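Local coordinates for uncharacterized protein (Pyrococcus furiosus, PDB 4XLZ) that probably removes an acetyl group from N,N'-diacetylchitobiose as a metal-dependent deacetylase of carbohydrate esterase family 14, at residues H40-A45 and L86-E91; K210-R213 and Q218-D221; K103-N108 and R129-D134; I52-D57 and T202-L207; G255-Y258 and F263-L266. All blocks are in the same frame, centred on the assembly; numbering follows the deposited sequence.

Contact 1: residues H40-A45 and L86-E91. With CD (cadmium ion), chain G.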
# COMPACT_ATOMS: atom_id res chain seq x y z
N HIS A 40 18.80 -3.69 -13.20
CA HIS A 40 19.92 -3.85 -12.26
C HIS A 40 21.20 -3.42 -13.00
O HIS A 40 21.20 -3.34 -14.22
CB HIS A 40 20.08 -5.39 -11.97
CG HIS A 40 18.81 -5.97 -11.44
ND1 HIS A 40 18.16 -6.98 -12.16
CD2 HIS A 40 18.16 -5.80 -10.27
CE1 HIS A 40 17.10 -7.35 -11.43
NE2 HIS A 40 17.07 -6.66 -10.29
N PRO A 41 22.24 -3.13 -12.18
CA PRO A 41 23.55 -2.81 -12.81
C PRO A 41 24.01 -4.15 -13.60
O PRO A 41 23.98 -5.25 -13.08
CB PRO A 41 24.49 -2.67 -11.58
CG PRO A 41 23.54 -2.27 -10.45
CD PRO A 41 22.32 -3.17 -10.72
N ASP A 42 24.22 -3.91 -14.84
CA ASP A 42 24.67 -4.89 -15.85
C ASP A 42 23.66 -5.24 -16.87
O ASP A 42 24.00 -5.75 -17.91
CB ASP A 42 25.36 -6.15 -15.32
CG ASP A 42 24.41 -7.23 -14.72
OD1 ASP A 42 23.20 -7.27 -15.05
OD2 ASP A 42 24.89 -8.13 -13.93
N ASP A 43 22.37 -4.82 -16.66
CA ASP A 43 21.47 -5.25 -17.71
C ASP A 43 21.57 -4.53 -19.07
O ASP A 43 21.28 -5.12 -20.11
CB ASP A 43 19.93 -5.06 -17.25
CG ASP A 43 19.50 -6.08 -16.27
OD1 ASP A 43 19.65 -7.34 -16.63
OD2 ASP A 43 19.11 -5.81 -15.12
N CYS A 44 21.97 -3.26 -19.09
CA CYS A 44 22.22 -2.59 -20.39
C CYS A 44 23.39 -3.33 -21.13
O CYS A 44 23.22 -3.53 -22.33
CB CYS A 44 22.62 -1.12 -20.14
SG CYS A 44 21.15 -0.14 -19.71
N ALA A 45 24.44 -3.63 -20.35
CA ALA A 45 25.57 -4.30 -21.05
C ALA A 45 25.12 -5.66 -21.55
O ALA A 45 25.47 -6.04 -22.69
CB ALA A 45 26.73 -4.52 -20.08
N LEU A 86 27.62 -0.87 -3.24
CA LEU A 86 28.68 0.05 -3.55
C LEU A 86 29.68 -0.55 -4.58
O LEU A 86 30.10 0.18 -5.51
CB LEU A 86 29.39 0.32 -2.20
CG LEU A 86 30.60 1.22 -2.26
CD1 LEU A 86 30.22 2.60 -2.74
CD2 LEU A 86 31.25 1.24 -0.86
N ILE A 87 29.94 -1.86 -4.41
CA ILE A 87 30.82 -2.53 -5.39
C ILE A 87 30.22 -2.49 -6.78
O ILE A 87 30.87 -2.19 -7.83
CB ILE A 87 31.03 -3.99 -4.97
CG1 ILE A 87 31.95 -4.06 -3.73
CG2 ILE A 87 31.55 -4.88 -6.15
CD1 ILE A 87 31.87 -5.42 -3.02
N ARG A 88 28.89 -2.74 -6.90
CA ARG A 88 28.26 -2.71 -8.20
C ARG A 88 28.16 -1.38 -8.89
O ARG A 88 28.13 -1.31 -10.16
CB ARG A 88 26.86 -3.36 -8.10
CG ARG A 88 27.04 -4.85 -7.71
CD ARG A 88 25.65 -5.63 -7.73
NE ARG A 88 25.20 -5.79 -9.10
CZ ARG A 88 24.12 -6.57 -9.44
NH1 ARG A 88 23.44 -7.12 -8.41
NH2 ARG A 88 23.76 -6.72 -10.73
N ARG A 89 28.13 -0.25 -8.09
CA ARG A 89 28.16 1.05 -8.73
C ARG A 89 29.52 1.25 -9.44
O ARG A 89 29.51 1.72 -10.58
CB ARG A 89 27.96 2.10 -7.61
CG ARG A 89 28.00 3.43 -8.31
CD ARG A 89 28.05 4.44 -7.20
NE ARG A 89 26.74 4.28 -6.52
CZ ARG A 89 25.79 5.22 -6.45
NH1 ARG A 89 26.02 6.49 -6.96
NH2 ARG A 89 24.66 4.86 -5.86
N ARG A 90 30.56 0.83 -8.74
CA ARG A 90 31.89 0.99 -9.41
C ARG A 90 32.04 0.05 -10.64
O ARG A 90 32.58 0.46 -11.67
CB ARG A 90 32.96 0.64 -8.40
CG ARG A 90 32.93 1.63 -7.25
CD ARG A 90 33.53 1.18 -5.94
NE ARG A 90 33.55 2.28 -4.93
CZ ARG A 90 34.17 2.19 -3.75
NH1 ARG A 90 34.82 1.06 -3.41
NH2 ARG A 90 34.11 3.22 -2.90
N GLU A 91 31.51 -1.18 -10.51
CA GLU A 91 31.48 -2.09 -11.71
C GLU A 91 30.79 -1.49 -12.88
O GLU A 91 31.20 -1.55 -14.01
CB GLU A 91 30.82 -3.40 -11.34
CG GLU A 91 31.74 -4.17 -10.40
CD GLU A 91 31.22 -5.46 -9.82
OE1 GLU A 91 32.01 -6.26 -9.17
OE2 GLU A 91 29.97 -5.73 -9.91
CD CD G . 18.75 -7.91 -14.20
O HOH W 1 18.63 -10.16 -12.94
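Pro-41 and Arg-88 mark the nearest backbone approach, their CA atoms 6.6 Å apart, where the type II turn from His-40 to Asp-43 comes beside helix 81-99. This turn carries the His-Pro-Asp-Asp motif of the GlcNAc-PI de-N-acetylase family, set between strand 33-38 and helix 43-57 of the Rossmann-like domain. Arg-88 turns at its third torsion (chi3 70°), which brings the guanidinium over the turn. There NH2 donates to the carbonyl O of Pro-41 over 2.8 Å, lying in the carbonyl plane but on a bent N-H line (139°). Pro-41 sets CD over one guanidinium face, offset toward the rim, 3.8 Å from NH2. The same nitrogen makes a long salt bridge of 3.7 Å to OD2 of Asp-42, the carboxylate plane standing 50° from the guanidinium. NH1 reaches the carbonyl of Gly-70, which helps fix the rotation of the group. Asp-42 OD2 also hydrogen-bonds a Tris molecule, probably from the crystallisation liquor, consistent with a pocket here. On the metal side of the turn, His-151 completes the protein ligands of the cadmium ion, Asp-43 binds through both oxygens, and Asp-150 holds NE2 of His-40, orienting the ring. Asp-43 OD2 does double work: it is 2.3 Å from the cadmium and takes the backbone N-H of His-40 on its anti lone pair, while His-40 ND1 sits 2.3 Å from the same ion.

Contact 2: residues K210-R213 and Q218-D221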
# COMPACT_ATOMS: atom_id res chain seq x y z
N LYS A 210 33.53 -8.31 -22.51
CA LYS A 210 34.40 -7.67 -21.53
C LYS A 210 33.59 -6.67 -20.61
O LYS A 210 33.89 -6.60 -19.38
CB LYS A 210 35.54 -6.95 -22.30
CG LYS A 210 36.51 -6.26 -21.35
CD LYS A 210 37.62 -5.43 -22.18
CE LYS A 210 38.64 -4.97 -21.13
NZ LYS A 210 39.53 -3.98 -21.87
N ALA A 211 32.71 -5.93 -21.29
CA ALA A 211 31.87 -4.98 -20.51
C ALA A 211 30.97 -5.71 -19.55
O ALA A 211 30.63 -5.18 -18.44
CB ALA A 211 31.10 -4.05 -21.50
N ILE A 212 30.49 -6.89 -19.93
CA ILE A 212 29.72 -7.71 -18.94
C ILE A 212 30.54 -8.21 -17.76
O ILE A 212 30.21 -8.11 -16.59
CB ILE A 212 28.97 -8.86 -19.69
CG1 ILE A 212 28.02 -8.19 -20.70
CG2 ILE A 212 28.32 -9.80 -18.71
CD1 ILE A 212 27.45 -9.29 -21.74
N ARG A 213 31.78 -8.75 -18.12
CA ARG A 213 32.60 -9.30 -17.07
C ARG A 213 33.17 -8.26 -16.11
O ARG A 213 33.59 -8.62 -14.99
CB ARG A 213 33.77 -10.16 -17.74
CG ARG A 213 33.29 -11.48 -18.22
CD ARG A 213 34.37 -12.62 -17.95
NE ARG A 213 34.35 -13.02 -16.57
CZ ARG A 213 34.97 -14.07 -16.02
NH1 ARG A 213 35.81 -14.89 -16.79
NH2 ARG A 213 34.92 -14.26 -14.75
N GLN A 218 29.15 -10.28 -10.10
CA GLN A 218 28.08 -11.13 -10.62
C GLN A 218 28.62 -12.33 -11.41
O GLN A 218 27.91 -13.28 -11.63
CB GLN A 218 27.08 -10.34 -11.50
CG GLN A 218 26.50 -9.09 -10.67
CD GLN A 218 25.90 -9.49 -9.43
OE1 GLN A 218 24.95 -10.29 -9.49
NE2 GLN A 218 26.46 -9.19 -8.29
N PHE A 219 29.74 -12.08 -12.01
CA PHE A 219 30.27 -13.10 -13.09
C PHE A 219 31.60 -13.58 -12.59
O PHE A 219 32.65 -13.13 -13.14
CB PHE A 219 30.32 -12.40 -14.44
CG PHE A 219 28.92 -12.07 -14.94
CD1 PHE A 219 28.05 -13.16 -15.25
CD2 PHE A 219 28.48 -10.76 -14.98
CE1 PHE A 219 26.72 -12.91 -15.62
CE2 PHE A 219 27.13 -10.48 -15.42
CZ PHE A 219 26.23 -11.53 -15.66
N THR A 220 31.57 -14.41 -11.59
CA THR A 220 32.75 -15.13 -11.21
C THR A 220 33.05 -16.10 -12.33
O THR A 220 32.26 -16.36 -13.18
CB THR A 220 32.49 -15.98 -9.95
OG1 THR A 220 31.39 -16.91 -10.20
CG2 THR A 220 32.14 -15.10 -8.69
N ASP A 221 34.32 -16.61 -12.34
CA ASP A 221 34.64 -17.67 -13.35
C ASP A 221 33.68 -18.83 -13.30
O ASP A 221 33.25 -19.30 -14.34
CB ASP A 221 36.04 -18.18 -13.03
CG ASP A 221 37.10 -17.22 -13.48
OD1 ASP A 221 38.25 -17.40 -13.04
OD2 ASP A 221 36.83 -16.31 -14.34
O HOH W 2 34.02 -11.17 -14.34
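Arg-213 at the end of helix 205-213 reaches over to Phe-219 and Asp-221, bridging the short connection that leads into helix 221-240. Its chain bends at the second and third torsions (chi2 -141°, chi3 78°), which turns the guanidinium toward the returning backbone. NH1 and NH2 both take hold of one oxygen, Asp-221 OD2, NH2 at 2.8 Å; the acceptor lies near the guanidinium plane, and the two flat groups stand 71° apart. NH2 also donates to the carbonyl O of Phe-219 at 3.0 Å, coming from above the carbonyl plane. Water 2 fills in behind, accepting from Arg-213 NE and donating to the carbonyl oxygens of Arg-213 and Phe-219. Deeper in, Ile-212 sets CG2 over a face of the Phe-219 ring, a CH-pi contact 4.0 Å from the centroid, while Trp-224 and Trp-227 pack against that ring. A leucine in place of Arg-213 would probably leave Asp-221 without its countercharge and the Phe-219 carbonyl without one of its donors, so that the connection could drift from the helix end. With Thr-220 as N-cap, its OG1 bonded to the N of Ile-223, the arrangement is that of a tight helix-loop-helix connection.

Contact 3: residues K103-N108 and R129-D134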
# COMPACT_ATOMS: atom_id res chain seq x y z
N LYS A 103 27.06 8.91 -18.42
CA LYS A 103 26.15 9.44 -17.37
C LYS A 103 25.17 8.30 -16.97
O LYS A 103 24.58 7.68 -17.85
CB LYS A 103 25.35 10.60 -17.88
CG LYS A 103 24.50 11.26 -16.78
CD LYS A 103 23.63 12.42 -17.35
CE LYS A 103 24.34 13.73 -17.64
NZ LYS A 103 23.26 14.92 -17.79
N ILE A 104 25.09 8.13 -15.67
CA ILE A 104 24.15 7.06 -15.13
C ILE A 104 23.33 7.78 -14.04
O ILE A 104 23.89 8.42 -13.11
CB ILE A 104 24.94 5.94 -14.47
CG1 ILE A 104 25.87 5.22 -15.54
CG2 ILE A 104 23.91 4.93 -13.92
CD1 ILE A 104 26.92 4.32 -14.82
N TYR A 105 21.98 7.68 -14.15
CA TYR A 105 21.11 8.05 -13.01
C TYR A 105 20.76 6.80 -12.20
O TYR A 105 20.31 5.81 -12.85
CB TYR A 105 19.78 8.61 -13.52
CG TYR A 105 19.88 9.95 -14.18
CD1 TYR A 105 20.21 10.10 -15.57
CD2 TYR A 105 19.56 11.10 -13.45
CE1 TYR A 105 20.24 11.39 -16.14
CE2 TYR A 105 19.61 12.36 -14.03
CZ TYR A 105 19.92 12.48 -15.35
OH TYR A 105 19.92 13.76 -15.95
N TRP A 106 20.96 6.84 -10.95
CA TRP A 106 20.71 5.69 -10.05
C TRP A 106 19.46 5.98 -9.28
O TRP A 106 19.41 6.91 -8.44
CB TRP A 106 21.85 5.53 -9.03
CG TRP A 106 23.21 5.24 -9.69
CD1 TRP A 106 24.18 6.18 -9.99
CD2 TRP A 106 23.67 4.00 -10.11
NE1 TRP A 106 25.33 5.46 -10.51
CE2 TRP A 106 24.97 4.16 -10.61
CE3 TRP A 106 23.11 2.73 -10.06
CZ2 TRP A 106 25.75 3.06 -11.06
CZ3 TRP A 106 23.85 1.58 -10.51
CH2 TRP A 106 25.17 1.82 -11.00
N LEU A 107 18.39 5.26 -9.54
CA LEU A 107 17.14 5.55 -8.73
C LEU A 107 17.23 4.98 -7.38
O LEU A 107 16.48 5.42 -6.47
CB LEU A 107 15.91 4.91 -9.43
CG LEU A 107 15.62 5.45 -10.82
CD1 LEU A 107 14.17 5.02 -11.18
CD2 LEU A 107 15.70 7.00 -11.00
N ASN A 108 18.10 3.94 -7.14
CA ASN A 108 18.39 3.38 -5.83
C ASN A 108 17.22 2.66 -5.11
O ASN A 108 17.33 2.41 -3.97
CB ASN A 108 18.98 4.46 -4.83
CG ASN A 108 20.43 4.94 -5.26
OD1 ASN A 108 20.66 6.15 -5.38
ND2 ASN A 108 21.21 4.11 -5.40
N ARG A 129 12.00 14.30 -18.91
CA ARG A 129 11.73 15.70 -19.25
C ARG A 129 13.00 16.48 -19.08
O ARG A 129 13.16 17.46 -19.91
CB ARG A 129 10.66 16.25 -18.34
CG ARG A 129 9.28 15.68 -18.66
CD ARG A 129 8.32 16.18 -17.54
NE ARG A 129 6.92 15.73 -17.94
CZ ARG A 129 5.84 15.76 -17.10
NH1 ARG A 129 4.64 15.45 -17.60
NH2 ARG A 129 6.03 16.05 -15.80
N LYS A 130 13.89 16.18 -18.18
CA LYS A 130 15.19 16.96 -18.07
C LYS A 130 16.06 16.68 -19.30
O LYS A 130 16.61 17.63 -19.91
CB LYS A 130 15.90 16.52 -16.83
CG LYS A 130 17.29 17.19 -16.68
CD LYS A 130 17.28 18.64 -16.35
CE LYS A 130 18.85 19.15 -16.40
NZ LYS A 130 18.73 20.56 -15.84
N GLU A 131 16.18 15.41 -19.69
CA GLU A 131 17.18 15.07 -20.70
C GLU A 131 16.63 15.19 -22.08
O GLU A 131 17.45 15.31 -23.07
CB GLU A 131 17.71 13.62 -20.43
CG GLU A 131 18.57 13.49 -19.22
CD GLU A 131 20.01 14.08 -19.35
OE1 GLU A 131 20.68 14.02 -18.35
OE2 GLU A 131 20.31 14.56 -20.50
N LYS A 132 15.32 15.12 -22.33
CA LYS A 132 14.69 15.20 -23.65
C LYS A 132 15.27 14.19 -24.65
O LYS A 132 15.79 14.57 -25.75
CB LYS A 132 14.85 16.66 -24.19
CG LYS A 132 14.02 17.58 -23.33
CD LYS A 132 14.08 19.05 -23.88
CE LYS A 132 12.88 20.00 -23.43
NZ LYS A 132 11.35 19.58 -23.77
N PRO A 133 15.36 12.91 -24.30
CA PRO A 133 15.99 11.96 -25.20
C PRO A 133 15.15 11.71 -26.43
O PRO A 133 13.87 11.67 -26.46
CB PRO A 133 16.07 10.66 -24.35
CG PRO A 133 14.78 10.79 -23.44
CD PRO A 133 14.93 12.28 -23.03
N ASP A 134 15.85 11.38 -27.54
CA ASP A 134 15.12 10.98 -28.75
C ASP A 134 14.57 9.56 -28.67
O ASP A 134 13.53 9.27 -29.26
CB ASP A 134 16.08 11.03 -30.09
CG ASP A 134 16.74 12.36 -30.18
OD1 ASP A 134 17.93 12.48 -29.92
OD2 ASP A 134 15.97 13.36 -30.37
O HOH W 3 22.92 15.14 -20.93
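Glu-131 puts a single oxygen, OE1, between two donors from strand 103-109: Tyr-105 OH at a short 2.5 Å and Lys-103 NZ at 2.8 Å. This is the seam between the outermost strand, within this chain, of the Rossmann-like parallel sheet and the end of helix 118-131, part of the crossover that carries the chain on to strand 135-139. The two donors use different sides of OE1. Lys-103 takes the syn lone pair, forming a salt bridge, and the tyrosine hydroxyl comes from the anti side, 16° out of the carboxylate plane. The oxygen lies at the edge of the Tyr-105 ring, whose plane is nearly perpendicular to the carboxylate (80°). Both long chains are folded to meet here, Lys-103 at its third torsion (chi3 -77°) and Glu-131 at its second. The other oxygen, OE2, is bridged to Lys-33, so the carboxylate sits among two lysines and a hydroxyl, which would be expected to keep it ionised. A glutamine at Glu-131 is likely to leave both lysines short of a countercharge and to weaken the grip on the tyrosine hydroxyl. Further out, Ile-127 and Ile-63 pack against the Tyr-105 ring and Asp-176 of a neighbouring subunit touches it. Water 3 closes the far side, donating to Glu-131 OE2 over 2.7 Å and accepting from Lys-103 NZ over 3.2 Å.

Contact 4: residues I52-D57 and T202-L207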
# COMPACT_ATOMS: atom_id res chain seq x y z
N ILE A 52 24.94 -0.28 -27.69
CA ILE A 52 25.33 0.93 -26.97
C ILE A 52 26.75 1.39 -27.50
O ILE A 52 26.90 2.58 -27.70
CB ILE A 52 25.44 0.61 -25.45
CG1 ILE A 52 23.98 0.51 -24.89
CG2 ILE A 52 26.14 1.71 -24.74
CD1 ILE A 52 23.97 -0.17 -23.53
N LYS A 53 27.64 0.42 -27.70
CA LYS A 53 28.98 0.87 -28.26
C LYS A 53 28.83 1.38 -29.68
O LYS A 53 29.41 2.43 -29.98
CB LYS A 53 29.89 -0.32 -28.18
CG LYS A 53 31.39 0.04 -28.84
CD LYS A 53 32.11 1.01 -27.92
CE LYS A 53 33.63 1.49 -28.36
NZ LYS A 53 33.95 2.31 -27.01
N LYS A 54 27.98 0.80 -30.55
CA LYS A 54 27.76 1.35 -31.90
C LYS A 54 27.23 2.70 -31.83
O LYS A 54 27.59 3.66 -32.55
CB LYS A 54 26.83 0.48 -32.71
CG LYS A 54 27.50 -0.82 -33.19
CD LYS A 54 26.50 -1.52 -34.23
CE LYS A 54 27.11 -2.42 -35.42
NZ LYS A 54 28.46 -3.00 -35.09
N LEU A 55 26.23 2.87 -30.94
CA LEU A 55 25.65 4.20 -30.85
C LEU A 55 26.66 5.22 -30.35
O LEU A 55 26.78 6.34 -30.95
CB LEU A 55 24.42 4.14 -29.81
CG LEU A 55 23.13 3.51 -30.37
CD1 LEU A 55 22.20 3.17 -29.14
CD2 LEU A 55 22.33 4.24 -31.41
N SER A 56 27.41 4.94 -29.28
CA SER A 56 28.38 5.91 -28.74
C SER A 56 29.41 6.27 -29.87
O SER A 56 29.76 7.42 -29.99
CB SER A 56 29.19 5.25 -27.61
OG SER A 56 28.32 5.24 -26.55
N ASP A 57 29.79 5.23 -30.56
CA ASP A 57 30.87 5.43 -31.65
C ASP A 57 30.39 6.31 -32.71
O ASP A 57 31.24 7.00 -33.33
CB ASP A 57 31.29 4.06 -32.27
CG ASP A 57 32.25 3.29 -31.44
OD1 ASP A 57 32.86 3.80 -30.45
OD2 ASP A 57 32.39 2.10 -31.78
N THR A 202 28.54 -8.73 -34.46
CA THR A 202 29.58 -9.80 -34.61
C THR A 202 30.97 -9.25 -34.26
O THR A 202 31.75 -9.85 -33.47
CB THR A 202 29.51 -10.32 -36.02
OG1 THR A 202 28.28 -10.98 -36.22
CG2 THR A 202 30.64 -11.41 -36.15
N ASP A 203 31.31 -8.09 -34.77
CA ASP A 203 32.71 -7.63 -34.48
C ASP A 203 32.91 -6.94 -33.14
O ASP A 203 34.04 -6.63 -32.73
CB ASP A 203 33.12 -6.63 -35.58
CG ASP A 203 33.32 -7.35 -36.95
OD1 ASP A 203 33.56 -8.62 -36.98
OD2 ASP A 203 33.16 -6.61 -37.95
N LEU A 204 31.79 -6.72 -32.40
CA LEU A 204 31.87 -6.17 -31.05
C LEU A 204 31.56 -7.15 -29.97
O LEU A 204 31.50 -6.78 -28.80
CB LEU A 204 30.80 -5.04 -30.96
CG LEU A 204 31.18 -3.83 -31.80
CD1 LEU A 204 30.02 -2.81 -31.80
CD2 LEU A 204 32.46 -3.18 -31.22
N MSE A 205 31.49 -8.45 -30.28
CA MSE A 205 31.14 -9.41 -29.29
C MSE A 205 32.16 -9.45 -28.18
O MSE A 205 31.83 -9.58 -26.96
CB MSE A 205 30.95 -10.80 -29.96
CG MSE A 205 30.54 -11.86 -28.98
SE MSE A 205 28.78 -11.50 -28.18
CE MSE A 205 28.38 -13.40 -27.71
N GLU A 206 33.48 -9.50 -28.48
CA GLU A 206 34.38 -9.62 -27.39
C GLU A 206 34.39 -8.37 -26.46
O GLU A 206 34.56 -8.56 -25.29
CB GLU A 206 35.85 -9.81 -28.01
CG GLU A 206 35.98 -11.25 -28.72
CD GLU A 206 35.66 -12.49 -27.79
OE1 GLU A 206 34.80 -13.21 -28.22
OE2 GLU A 206 36.21 -12.68 -26.65
N LEU A 207 34.20 -7.20 -27.04
CA LEU A 207 34.06 -5.95 -26.22
C LEU A 207 32.77 -6.10 -25.33
O LEU A 207 32.88 -5.77 -24.12
CB LEU A 207 33.99 -4.75 -27.12
CG LEU A 207 33.80 -3.43 -26.29
CD1 LEU A 207 34.93 -3.28 -25.21
CD2 LEU A 207 33.63 -2.20 -27.20
O HOH W 4 29.92 -5.38 -35.21
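Lys-53 and Lys-54 lay their aliphatic chains against Leu-204 and Leu-207, and the tight part of the contact is largely hydrocarbon. The closest touch is Lys-54 CG on CD1 of Leu-204, at 3.5 Å a little shorter than ordinary van der Waals contact. Leu-207 sends CD2 against the stem of Lys-53, 3.6 Å from CG and equally near CD, the two side chains crossing at about a right angle. Lys-53 CG also meets Leu-204 CD2 at 4.1 Å, so this lysine stem touches both leucines. Its CG is anti to the backbone N (chi1 178°) and the chain then bends at chi2, a shape that carries the methylenes across CD2 of Leu-207. The pairing joins helix 43-57 of the Rossmann-like domain to the start of helix 205-213, where Leu-204 holds the N-cap position. On the inner side, Ile-52 and Leu-55 of helix 43-57 pack on strand 61-68. The polar ends behave quite differently. Lys-53 NZ leaves the leucines to bond the carbonyl of Leu-98, with only a long salt bridge of 3.9 Å to Asp-57 OD1 on its own helix. Lys-54 twists its last torsion close to eclipsed (chi4 25°), and NZ donates to water 4 over 2.8 Å; that water in turn accepts a weak bond from the backbone N of Asp-203.

Contact 5: residues G255-Y258 and F263-L266. With CD (cadmium ion), chain I.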
# COMPACT_ATOMS: atom_id res chain seq x y z
N GLY A 255 3.85 4.14 -31.72
CA GLY A 255 3.28 4.45 -30.33
C GLY A 255 1.89 3.93 -30.24
O GLY A 255 1.45 3.41 -29.17
N LEU A 256 1.09 4.11 -31.29
CA LEU A 256 -0.35 3.68 -31.24
C LEU A 256 -0.47 2.23 -30.88
O LEU A 256 -1.46 1.84 -30.26
CB LEU A 256 -0.92 3.92 -32.69
CG LEU A 256 -2.37 3.74 -32.85
CD1 LEU A 256 -2.99 5.00 -32.29
CD2 LEU A 256 -2.64 3.78 -34.49
N PHE A 257 0.48 1.36 -31.25
CA PHE A 257 0.27 -0.08 -31.15
C PHE A 257 0.40 -0.57 -29.70
O PHE A 257 0.11 -1.70 -29.46
CB PHE A 257 1.29 -0.84 -32.02
CG PHE A 257 0.85 -1.01 -33.51
CD1 PHE A 257 0.05 -0.05 -34.12
CD2 PHE A 257 1.25 -2.17 -34.18
CE1 PHE A 257 -0.36 -0.21 -35.49
CE2 PHE A 257 0.88 -2.35 -35.54
CZ PHE A 257 0.07 -1.38 -36.20
N TYR A 258 0.90 0.29 -28.80
CA TYR A 258 0.99 -0.04 -27.35
C TYR A 258 -0.35 0.13 -26.75
O TYR A 258 -0.39 0.08 -25.46
CB TYR A 258 2.05 0.91 -26.71
CG TYR A 258 3.51 0.63 -27.04
CD1 TYR A 258 4.22 -0.21 -26.26
CD2 TYR A 258 4.04 1.22 -28.20
CE1 TYR A 258 5.55 -0.50 -26.61
CE2 TYR A 258 5.38 0.98 -28.54
CZ TYR A 258 6.08 0.18 -27.73
OH TYR A 258 7.44 -0.05 -28.00
N PHE A 263 -4.10 -5.99 -33.61
CA PHE A 263 -3.17 -6.68 -34.56
C PHE A 263 -1.74 -6.23 -34.36
O PHE A 263 -0.88 -6.24 -35.24
CB PHE A 263 -3.65 -6.32 -36.04
CG PHE A 263 -4.11 -4.89 -36.19
CD1 PHE A 263 -5.46 -4.53 -36.27
CD2 PHE A 263 -3.16 -3.82 -36.29
CE1 PHE A 263 -5.81 -3.17 -36.45
CE2 PHE A 263 -3.53 -2.46 -36.39
CZ PHE A 263 -4.90 -2.17 -36.49
N ALA A 264 -1.42 -5.82 -33.09
CA ALA A 264 -0.09 -5.42 -32.80
C ALA A 264 0.94 -6.55 -32.94
O ALA A 264 2.12 -6.20 -33.26
CB ALA A 264 -0.03 -4.83 -31.33
N ASP A 265 0.54 -7.80 -32.81
CA ASP A 265 1.51 -8.89 -33.06
C ASP A 265 1.79 -9.19 -34.53
O ASP A 265 2.56 -10.11 -34.82
CB ASP A 265 1.00 -10.09 -32.33
CG ASP A 265 -0.18 -10.79 -33.06
OD1 ASP A 265 -0.90 -10.26 -33.94
OD2 ASP A 265 -0.47 -11.94 -32.58
N LEU A 266 1.21 -8.41 -35.45
CA LEU A 266 1.51 -8.57 -36.92
C LEU A 266 2.72 -7.83 -37.34
O LEU A 266 3.14 -7.97 -38.53
CB LEU A 266 0.28 -8.09 -37.76
CG LEU A 266 -0.97 -8.96 -37.49
CD1 LEU A 266 -2.08 -8.47 -38.52
CD2 LEU A 266 -0.62 -10.48 -37.76
CD CD I . -2.31 -11.80 -34.42
O HOH W 5 -2.07 -13.50 -32.92
O HOH W 6 -1.43 -13.41 -35.78
O HOH W 7 -3.79 -10.47 -35.85
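Phe-257 and Phe-263 meet as an offset edge-to-face pair, the edge of Phe-263 turned toward the face of Phe-257, with centroids 5.7 Å apart and planes at 73°. The touching atoms are CE2 of Phe-263 and CZ of Phe-257, 3.8 Å apart, and that CZ lies near the plane of the Phe-263 ring, at its rim. Further round the Phe-257 ring, Ala-264 comes in obliquely, its CA 3.8 Å from CD2. The alanine methyl also rests on the backbone, CB lying 3.6 Å from the carbonyl O of Phe-257. Phe-263 gets its ring there by an unusual first torsion, CG set between the backbone N and the carbonyl carbon (chi1 39°). Phe-257 lies in one short 3-10 segment and Ala-264 in another: Tyr-258 N bonds the O of Gly-255, and Leu-266 N bonds the O of Phe-263 over 3.0 Å. Asp-265, next to Ala-264, has its CB directed away from 255-258 and binds a cadmium ion with both oxygens, OD1 at 2.1 Å, three waters and His-193 of a neighbouring subunit sharing the metal. The same subunit packs Thr-233 on Phe-263 and Tyr-145 on Ala-264, so the pair is buried at an interface. Within its own chain this C-terminal tail, following strand 247-250, lies against helix 8-19, where Phe-12 and Leu-16 touch Phe-257 and Phe-8 meets the ring of Phe-263.

Contacts 1 and 5 are buried, 2 and 3 partly so, and 4 lies at the surface. Helix 43-57 serves both contact 1, near its start, and contact 4, at its end; helix 205-213 likewise runs from contact 4 into contact 2. Contacts 1 and 2 touch, Gln-218 lying against Arg-88 and Phe-219 against Asp-42, so the connection at 218-221 borders the metal pocket. Contact 3 joins in through Trp-106, which packs on Pro-41. Charged groups gripping acceptors mark contacts 1, 2 and 3, whereas contact 4 relies on lysine methylenes and contact 5 on aromatic rings at a subunit boundary, about 33 Å centre to centre from contact 1.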